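Local coordinates for protein C-domain type II peptide synthetase (PDB 4ZXW) that is a free-standing condensation-domain protein of the type II nonribosomal peptide synthetase kind, with the two-lobed fold of the CoA-dependent acyltransferase superfamily, at residues M45-G50 and E123-G128; G117-N122 and R396-A401. One frame throughout, in Å; residues are numbered along the deposited sequence.

Contact 1: residues M45-G50 and E123-G128; sequences MYHIVG and EVESTG. With GLC (alpha-D-glucopyranose), chain C.
His47 reaches across to the chain leaving helix 110-126, where its NE2 gives a weak hydrogen bond to Thr127 O at 2.9 Å, bent to 129° at the hydrogen. CE1 of the same ring lies 3.0 Å from Glu125 O, which sits at the ring's edge, near its plane. Histidine suits this place because its two ring nitrogens serve two partners: ND1 pairs with Ser404 OG, while NE2 and CE1 face the carbonyls of Thr127 and Glu125 at the end of the helix. With chi1 at 41°, CG stands between the backbone N and the carbonyl carbon, and Met45 O lies over the centre of the ring, 3.4 Å above its plane.

Beyond the helix end the chain is tied back by Thr127 OG1, which bonds to Val124 O in the carbonyl plane, on a lone pair; Thr127 N shares that acceptor. The strand involved, 47-55, is an inner member of a mixed sheet, and helix 110-126 packs on it and on neighbouring strand 148-156, as in the alpha/beta lobes of condensation domains.

Van der Waals contact comes from two side chains. Met45, bent at chi2 and chi3, folds its flexible thioether over the turn, so that CE touches Glu125 O and Ser126 O while SD rests 3.8 Å from Gly128 CA. Val49 crosses Glu125 at about a right angle, its CG1 lying 4.2 Å from Glu125 CB and its CG2 3.9 Å from Glu125 OE1. That buried carboxylate is met by Arg246 and Arg396 at OE1, and by Ser404 N at OE2.

The backbone of Val49 also holds alpha-D-glucopyranose: its N donates to O3 of the sugar in a nearly straight bond of 168°, and Val49 O accepts from the O2 hydroxyl, at a short 2.5 Å that should be read with caution.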
ATOM      1  N   MET A  45      13.839  -5.517   2.425  1.00 26.14           N
ATOM      2  CA  MET A  45      12.859  -5.748   1.358  1.00 23.56           C
ATOM      3  C   MET A  45      11.505  -5.098   1.624  1.00 22.52           C
ATOM      4  O   MET A  45      10.613  -5.177   0.778  1.00 22.48           O
ATOM      5  CB  MET A  45      12.677  -7.246   1.112  1.00 24.32           C
ATOM      6  CG  MET A  45      13.965  -7.912   0.579  1.00 25.79           C
ATOM      7  SD  MET A  45      14.541  -7.194  -0.971  1.00 36.38           S
ATOM      8  CE  MET A  45      13.210  -7.725  -2.069  1.00 29.81           C
ATOM      9  N   TYR A  46      11.358  -4.417   2.760  1.00 22.48           N
ATOM     10  CA  TYR A  46      10.065  -3.805   3.074  1.00 27.03           C
ATOM     11  C   TYR A  46      10.083  -2.385   2.491  1.00 22.40           C
ATOM     12  O   TYR A  46      10.327  -1.387   3.180  1.00 24.95           O
ATOM     13  CB  TYR A  46       9.784  -3.808   4.590  1.00 21.52           C
ATOM     14  CG  TYR A  46       8.423  -3.277   4.954  1.00 21.18           C
ATOM     15  CD1 TYR A  46       7.272  -4.003   4.646  1.00 24.88           C
ATOM     16  CD2 TYR A  46       8.268  -2.065   5.608  1.00 24.96           C
ATOM     17  CE1 TYR A  46       6.023  -3.533   4.954  1.00 24.71           C
ATOM     18  CE2 TYR A  46       6.952  -1.591   5.948  1.00 20.75           C
ATOM     19  CZ  TYR A  46       5.851  -2.337   5.610  1.00 25.41           C
ATOM     20  OH  TYR A  46       4.540  -1.901   5.895  1.00 28.21           O
ATOM     21  N   HIS A  47       9.856  -2.306   1.197  1.00 22.12           N
ATOM     22  CA  HIS A  47       9.909  -1.015   0.511  1.00 21.09           C
ATOM     23  C   HIS A  47       8.686  -0.851  -0.381  1.00 20.89           C
ATOM     24  O   HIS A  47       7.897  -1.786  -0.558  1.00 23.27           O
ATOM     25  CB  HIS A  47      11.210  -0.863  -0.311  1.00 22.24           C
ATOM     26  CG  HIS A  47      11.626  -2.106  -1.051  1.00 23.64           C
ATOM     27  ND1 HIS A  47      10.766  -2.826  -1.852  1.00 22.69           N
ATOM     28  CD2 HIS A  47      12.818  -2.754  -1.110  1.00 26.85           C
ATOM     29  CE1 HIS A  47      11.405  -3.861  -2.371  1.00 25.84           C
ATOM     30  NE2 HIS A  47      12.650  -3.841  -1.934  1.00 26.79           N
ATOM     31  N   ILE A  48       8.542   0.352  -0.929  1.00 20.28           N
ATOM     32  CA  ILE A  48       7.422   0.696  -1.790  1.00 23.12           C
ATOM     33  C   ILE A  48       8.052   1.395  -3.000  1.00 23.47           C
ATOM     34  O   ILE A  48       9.019   2.147  -2.837  1.00 23.96           O
ATOM     35  CB  ILE A  48       6.399   1.561  -1.045  1.00 20.56           C
ATOM     36  CG1 ILE A  48       5.238   1.949  -1.962  1.00 37.15           C
ATOM     37  CG2 ILE A  48       7.073   2.820  -0.487  1.00 20.22           C
ATOM     38  CD1 ILE A  48       4.077   2.610  -1.231  1.00 42.20           C
ATOM     39  N   VAL A  49       7.554   1.092  -4.206  1.00 23.32           N
ATOM     40  CA  VAL A  49       8.001   1.754  -5.433  1.00 29.85           C
ATOM     41  C   VAL A  49       6.901   2.619  -6.067  1.00 32.18           C
ATOM     42  O   VAL A  49       5.715   2.381  -5.885  1.00 33.62           O
ATOM     43  CB  VAL A  49       8.502   0.731  -6.479  1.00 31.74           C
ATOM     44  CG1 VAL A  49       9.581  -0.111  -5.891  1.00 24.60           C
ATOM     45  CG2 VAL A  49       7.369  -0.165  -6.930  1.00 31.12           C
ATOM     46  N   GLY A  50       7.342   3.619  -6.815  1.00 31.75           N
ATOM     47  CA  GLY A  50       6.501   4.399  -7.695  1.00 30.53           C
ATOM     48  C   GLY A  50       7.248   4.616  -9.011  1.00 26.66           C
ATOM     49  O   GLY A  50       8.458   4.890  -9.025  1.00 31.85           O
ATOM     50  N   GLU A 123      12.928  -5.186 -11.356  1.00 27.06           N
ATOM     51  CA  GLU A 123      14.308  -5.390 -10.945  1.00 29.23           C
ATOM     52  C   GLU A 123      14.568  -4.519  -9.722  1.00 24.87           C
ATOM     53  O   GLU A 123      15.116  -4.971  -8.726  1.00 27.20           O
ATOM     54  CB  GLU A 123      15.298  -5.059 -12.056  1.00 31.11           C
ATOM     55  CG  GLU A 123      16.689  -5.576 -11.724  1.00 48.93           C
ATOM     56  CD  GLU A 123      17.812  -4.775 -12.340  1.00 66.98           C
ATOM     57  OE1 GLU A 123      17.768  -4.549 -13.568  1.00 77.48           O
ATOM     58  OE2 GLU A 123      18.746  -4.385 -11.594  1.00 70.07           O
ATOM     59  N   VAL A 124      14.139  -3.273  -9.784  1.00 23.26           N
ATOM     60  CA  VAL A 124      14.339  -2.392  -8.653  1.00 21.54           C
ATOM     61  C   VAL A 124      13.639  -2.963  -7.408  1.00 31.32           C
ATOM     62  O   VAL A 124      14.248  -3.012  -6.341  1.00 29.98           O
ATOM     63  CB  VAL A 124      13.870  -0.967  -9.000  1.00 27.10           C
ATOM     64  CG1 VAL A 124      13.890  -0.075  -7.784  1.00 26.28           C
ATOM     65  CG2 VAL A 124      14.780  -0.388 -10.103  1.00 25.82           C
ATOM     66  N   GLU A 125      12.395  -3.430  -7.534  1.00 25.51           N
ATOM     67  CA  GLU A 125      11.668  -3.923  -6.368  1.00 23.94           C
ATOM     68  C   GLU A 125      12.317  -5.209  -5.844  1.00 25.51           C
ATOM     69  O   GLU A 125      12.121  -5.584  -4.699  1.00 22.31           O
ATOM     70  CB  GLU A 125      10.174  -4.181  -6.695  1.00 33.91           C
ATOM     71  CG  GLU A 125       9.293  -4.552  -5.513  1.00 61.22           C
ATOM     72  CD  GLU A 125       7.801  -4.801  -5.889  1.00 59.90           C
ATOM     73  OE1 GLU A 125       7.256  -4.035  -6.744  1.00 49.05           O
ATOM     74  OE2 GLU A 125       7.195  -5.768  -5.312  1.00 37.82           O
ATOM     75  N   SER A 126      13.098  -5.892  -6.673  1.00 30.53           N
ATOM     76  CA  SER A 126      13.717  -7.126  -6.211  1.00 31.62           C
ATOM     77  C   SER A 126      15.020  -6.826  -5.407  1.00 28.21           C
ATOM     78  O   SER A 126      15.576  -7.704  -4.778  1.00 30.57           O
ATOM     79  CB  SER A 126      13.983  -8.067  -7.402  1.00 25.24           C
ATOM     80  OG  SER A 126      15.099  -7.617  -8.152  1.00 40.66           O
ATOM     81  N   THR A 127      15.466  -5.576  -5.379  1.00 31.33           N
ATOM     82  CA  THR A 127      16.704  -5.253  -4.681  1.00 25.22           C
ATOM     83  C   THR A 127      16.373  -4.729  -3.291  1.00 22.57           C
ATOM     84  O   THR A 127      15.309  -4.208  -3.089  1.00 29.81           O
ATOM     85  CB  THR A 127      17.573  -4.177  -5.456  1.00 31.24           C
ATOM     86  OG1 THR A 127      16.952  -2.882  -5.393  1.00 40.32           O
ATOM     87  CG2 THR A 127      17.752  -4.540  -6.918  1.00 32.47           C
ATOM     88  N   GLY A 128      17.300  -4.861  -2.344  1.00 33.03           N
ATOM     89  CA  GLY A 128      17.131  -4.352  -0.998  1.00 32.09           C
ATOM     90  C   GLY A 128      17.444  -2.878  -0.745  1.00 35.79           C
ATOM     91  O   GLY A 128      18.224  -2.261  -1.443  1.00 34.41           O
TER
HETATM   92  C1  GLC C   1       1.932  -0.284  -5.472  1.00 25.44           C
HETATM   93  C2  GLC C   1       3.376  -0.060  -5.038  1.00 31.75           C
HETATM   94  C3  GLC C   1       4.061  -1.333  -4.559  1.00 24.55           C
HETATM   95  C4  GLC C   1       3.196  -1.982  -3.495  1.00 27.53           C
HETATM   96  C5  GLC C   1       1.765  -2.190  -4.016  1.00 33.12           C
HETATM   97  C6  GLC C   1       0.908  -2.806  -2.900  1.00 30.75           C
HETATM   98  O2  GLC C   1       4.121   0.440  -6.138  1.00 33.13           O
HETATM   99  O3  GLC C   1       5.319  -0.955  -3.984  1.00 31.01           O
HETATM  100  O4  GLC C   1       3.784  -3.235  -3.117  1.00 32.32           O
HETATM  101  O5  GLC C   1       1.183  -0.951  -4.466  1.00 29.18           O
HETATM  102  O6  GLC C   1       0.738  -1.821  -1.876  1.00 28.11           O

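Contact 2: residues G117-N122 and R396-A401; sequences GEELLN and RQLSQA. With FRU (beta-D-fructofuranose), chain B.
Glu118 OE1 takes a hydrogen bond from Leu398 N at 3.0 Å and a weak one from Gln397 N, and a water lies close by. Leu398 N arrives on the syn side but 32° out of the carboxylate plane. The stronger bond of Gln397 N goes to Glu118 OE2, 3.0 Å away on the syn lone pair. A glutamate serves well here: its two oxygens answer consecutive N-H groups of a loop that lacks regular structure, and the bend at chi2 (-135°) swings the carboxylate toward them.

A water sits between this carboxylate and Asn122, one turn on. It accepts from Arg396 NE in the guanidinium plane and lies within hydrogen-bonding distance of both Glu118 OE1 and Asn122 OD1. Asn122 OD1 is also met directly by Arg396 NH2 at 3.0 Å, again at the edge of the guanidinium, although the amide plane is turned 66° from it. Leu121 covers one face of the same group, CG standing 3.7 Å above the plane and offset toward the rim. Arginine thus offers its edge to polar atoms and a flat face to a leucine, while NH1 makes weak bonds to O3 and O1 of beta-D-fructofuranose.

Farther along the loop, the amides of Asn122 and Gln400 stack with their planes 29° apart, and Gln400 NE2 makes a weak bond to Asn122 O. Leu398 CD2 rests between Asn122 ND2, 3.6 Å away, and Glu119 CG. Arg246 also bonds to the loop, at Leu398 O, Ser399 OG and Gln400 OE1. The loop is the return from the crossover between the two lobes characteristic of condensation domains, here held against helix 110-126 beside the bound sugar.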
ATOM      1  N   GLY A 117      10.218  -1.245 -19.358  1.00 29.48           N
ATOM      2  CA  GLY A 117       9.859  -0.487 -18.179  1.00 31.65           C
ATOM      3  C   GLY A 117       9.363  -1.344 -17.003  1.00 34.86           C
ATOM      4  O   GLY A 117       9.691  -1.086 -15.835  1.00 28.44           O
ATOM      5  N   GLU A 118       8.563  -2.361 -17.299  1.00 32.50           N
ATOM      6  CA  GLU A 118       8.016  -3.204 -16.237  1.00 36.60           C
ATOM      7  C   GLU A 118       9.133  -4.042 -15.652  1.00 30.03           C
ATOM      8  O   GLU A 118       9.202  -4.255 -14.455  1.00 31.05           O
ATOM      9  CB  GLU A 118       6.917  -4.102 -16.759  1.00 50.74           C
ATOM     10  CG  GLU A 118       5.671  -3.350 -17.165  1.00 63.77           C
ATOM     11  CD  GLU A 118       4.418  -4.000 -16.663  1.00 60.83           C
ATOM     12  OE1 GLU A 118       4.533  -4.775 -15.708  1.00 54.55           O
ATOM     13  OE2 GLU A 118       3.323  -3.743 -17.211  1.00 67.59           O
ATOM     14  N   GLU A 119      10.024  -4.499 -16.521  1.00 32.14           N
ATOM     15  CA  GLU A 119      11.163  -5.294 -16.102  1.00 27.52           C
ATOM     16  C   GLU A 119      12.084  -4.469 -15.214  1.00 24.81           C
ATOM     17  O   GLU A 119      12.597  -4.952 -14.217  1.00 23.02           O
ATOM     18  CB  GLU A 119      11.884  -5.827 -17.330  1.00 26.01           C
ATOM     19  CG  GLU A 119      11.098  -6.957 -17.957  1.00 46.27           C
ATOM     20  CD  GLU A 119      11.562  -7.321 -19.348  1.00 79.96           C
ATOM     21  OE1 GLU A 119      12.532  -6.706 -19.845  1.00 92.25           O
ATOM     22  OE2 GLU A 119      10.940  -8.226 -19.948  1.00100.63           O
ATOM     23  N   LEU A 120      12.261  -3.204 -15.545  1.00 22.65           N
ATOM     24  CA  LEU A 120      13.075  -2.353 -14.699  1.00 24.91           C
ATOM     25  C   LEU A 120      12.426  -2.173 -13.330  1.00 31.04           C
ATOM     26  O   LEU A 120      13.104  -2.156 -12.308  1.00 28.61           O
ATOM     27  CB  LEU A 120      13.297  -0.984 -15.342  1.00 25.11           C
ATOM     28  CG  LEU A 120      13.965   0.040 -14.430  1.00 27.28           C
ATOM     29  CD1 LEU A 120      15.269  -0.547 -13.868  1.00 31.94           C
ATOM     30  CD2 LEU A 120      14.210   1.347 -15.192  1.00 31.56           C
ATOM     31  N   LEU A 121      11.110  -2.005 -13.308  1.00 33.84           N
ATOM     32  CA  LEU A 121      10.407  -1.808 -12.038  1.00 29.36           C
ATOM     33  C   LEU A 121      10.545  -3.045 -11.167  1.00 24.73           C
ATOM     34  O   LEU A 121      10.728  -2.966  -9.936  1.00 20.73           O
ATOM     35  CB  LEU A 121       8.932  -1.500 -12.302  1.00 31.27           C
ATOM     36  CG  LEU A 121       8.114  -0.659 -11.339  1.00 54.17           C
ATOM     37  CD1 LEU A 121       8.907   0.499 -10.794  1.00 74.48           C
ATOM     38  CD2 LEU A 121       6.871  -0.151 -12.089  1.00 60.97           C
ATOM     39  N   ASN A 122      10.407  -4.203 -11.803  1.00 22.82           N
ATOM     40  CA  ASN A 122      10.529  -5.448 -11.083  1.00 25.33           C
ATOM     41  C   ASN A 122      11.945  -5.580 -10.543  1.00 31.77           C
ATOM     42  O   ASN A 122      12.154  -6.038  -9.404  1.00 26.64           O
ATOM     43  CB  ASN A 122      10.178  -6.627 -11.977  1.00 28.69           C
ATOM     44  CG  ASN A 122       8.682  -6.866 -12.057  1.00 27.86           C
ATOM     45  OD1 ASN A 122       7.889  -5.993 -11.697  1.00 31.69           O
ATOM     46  ND2 ASN A 122       8.290  -8.047 -12.528  1.00 29.67           N
ATOM     47  N   ARG A 396       0.594  -2.625 -13.840  1.00 36.70           N
ATOM     48  CA  ARG A 396       1.752  -3.459 -14.115  1.00 40.64           C
ATOM     49  C   ARG A 396       1.208  -4.825 -14.335  1.00 37.98           C
ATOM     50  O   ARG A 396       0.481  -5.337 -13.495  1.00 46.48           O
ATOM     51  CB  ARG A 396       2.750  -3.475 -12.959  1.00 32.78           C
ATOM     52  CG  ARG A 396       3.257  -2.137 -12.590  1.00 28.05           C
ATOM     53  CD  ARG A 396       3.887  -2.163 -11.229  1.00 34.48           C
ATOM     54  NE  ARG A 396       5.056  -3.022 -11.091  1.00 31.39           N
ATOM     55  CZ  ARG A 396       5.642  -3.253  -9.914  1.00 38.05           C
ATOM     56  NH1 ARG A 396       5.129  -2.727  -8.801  1.00 33.06           N
ATOM     57  NH2 ARG A 396       6.728  -4.022  -9.831  1.00 47.00           N
ATOM     58  N   GLN A 397       1.522  -5.432 -15.455  1.00 40.38           N
ATOM     59  CA  GLN A 397       0.967  -6.739 -15.651  1.00 51.52           C
ATOM     60  C   GLN A 397       2.005  -7.824 -15.464  1.00 40.16           C
ATOM     61  O   GLN A 397       1.675  -9.002 -15.403  1.00 41.92           O
ATOM     62  CB  GLN A 397       0.292  -6.784 -17.010  1.00 62.42           C
ATOM     63  CG  GLN A 397      -1.088  -6.086 -16.900  1.00 70.40           C
ATOM     64  CD  GLN A 397      -1.725  -5.838 -18.223  1.00 71.93           C
ATOM     65  OE1 GLN A 397      -2.476  -6.672 -18.719  1.00 76.52           O
ATOM     66  NE2 GLN A 397      -1.429  -4.685 -18.820  1.00 70.90           N
ATOM     67  N   LEU A 398       3.247  -7.419 -15.275  1.00 30.89           N
ATOM     68  CA  LEU A 398       4.314  -8.371 -15.063  1.00 32.62           C
ATOM     69  C   LEU A 398       4.345  -8.715 -13.587  1.00 27.94           C
ATOM     70  O   LEU A 398       4.546  -7.862 -12.728  1.00 34.88           O
ATOM     71  CB  LEU A 398       5.633  -7.793 -15.508  1.00 31.88           C
ATOM     72  CG  LEU A 398       6.717  -8.753 -15.937  1.00 44.15           C
ATOM     73  CD1 LEU A 398       6.302  -9.424 -17.202  1.00 51.31           C
ATOM     74  CD2 LEU A 398       7.980  -7.944 -16.152  1.00 36.95           C
ATOM     75  N   SER A 399       4.130  -9.976 -13.295  1.00 24.01           N
ATOM     76  CA  SER A 399       4.179 -10.417 -11.935  1.00 29.44           C
ATOM     77  C   SER A 399       5.638 -10.642 -11.470  1.00 30.50           C
ATOM     78  O   SER A 399       6.613 -10.520 -12.224  1.00 27.22           O
ATOM     79  CB  SER A 399       3.350 -11.669 -11.797  1.00 23.56           C
ATOM     80  OG  SER A 399       2.004 -11.381 -12.109  1.00 34.85           O
ATOM     81  N   GLN A 400       5.777 -10.972 -10.205  1.00 32.79           N
ATOM     82  CA  GLN A 400       7.077 -10.913  -9.574  1.00 40.72           C
ATOM     83  C   GLN A 400       7.228 -11.976  -8.501  1.00 28.98           C
ATOM     84  O   GLN A 400       6.410 -12.079  -7.593  1.00 26.62           O
ATOM     85  CB  GLN A 400       7.271  -9.532  -8.973  1.00 48.47           C
ATOM     86  CG  GLN A 400       8.533  -9.393  -8.210  1.00 45.82           C
ATOM     87  CD  GLN A 400       9.046  -7.986  -8.204  1.00 43.44           C
ATOM     88  OE1 GLN A 400       8.313  -7.011  -8.448  1.00 56.73           O
ATOM     89  NE2 GLN A 400      10.308  -7.863  -7.926  1.00 29.85           N
ATOM     90  N   ALA A 401       8.326 -12.713  -8.595  1.00 32.14           N
ATOM     91  CA  ALA A 401       8.597 -13.866  -7.760  1.00 33.10           C
ATOM     92  C   ALA A 401       9.135 -13.488  -6.397  1.00 31.83           C
ATOM     93  O   ALA A 401       8.896 -14.180  -5.413  1.00 35.15           O
ATOM     94  CB  ALA A 401       9.585 -14.762  -8.450  1.00 34.77           C
TER
HETATM   95  C1  FRU B   2       1.927   0.219  -8.643  1.00 23.20           C
HETATM   96  C2  FRU B   2       1.234  -0.813  -7.748  1.00 23.30           C
HETATM   97  C3  FRU B   2       1.070  -2.197  -8.363  1.00 35.60           C
HETATM   98  C4  FRU B   2      -0.265  -2.820  -7.882  1.00 31.31           C
HETATM   99  C5  FRU B   2      -1.064  -1.542  -7.650  1.00 28.13           C
HETATM  100  C6  FRU B   2      -1.981  -1.734  -6.443  1.00 27.32           C
HETATM  101  O1  FRU B   2       3.345   0.110  -8.622  1.00 27.52           O
HETATM  102  O2  FRU B   2       2.004  -1.128  -6.594  1.00 27.04           O
HETATM  103  O3  FRU B   2       2.236  -2.942  -8.750  1.00 30.90           O
HETATM  104  O4  FRU B   2      -0.908  -3.748  -8.754  1.00 39.30           O
HETATM  105  O5  FRU B   2      -0.124  -0.454  -7.423  1.00 30.75           O
HETATM  106  O6  FRU B   2      -1.192  -2.028  -5.261  1.00 29.40           O
HETATM  107  O   HOH W   1       6.185  -4.533 -13.352  1.00 41.39           O

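How the contacts relate
Contacts 1 and 2 follow one another along helix 110-126, with centres about 11 Å apart. Residues 117-122 meet the loop 396-401, whereas 123-128 turn to the strand that starts at His47. A salt bridge, Glu125 OE1 with Arg396 NH2 at 3.1 Å, joins them, and Gln400 OE1 packs 3.4 Å from Glu125 CD. Val49 CG2 lies 3.9 Å from Arg396 NH1, where both contacts border the sugars: contact 1 hydrogen-bonds the glucopyranose and contact 2 the fructofuranose, but the two rings are covalently linked and span both contacts. (1R)-1-(naphthalen-2-yl)ethane-1,2-diol touches Tyr46 but is about 12 Å from the side chain of Arg396.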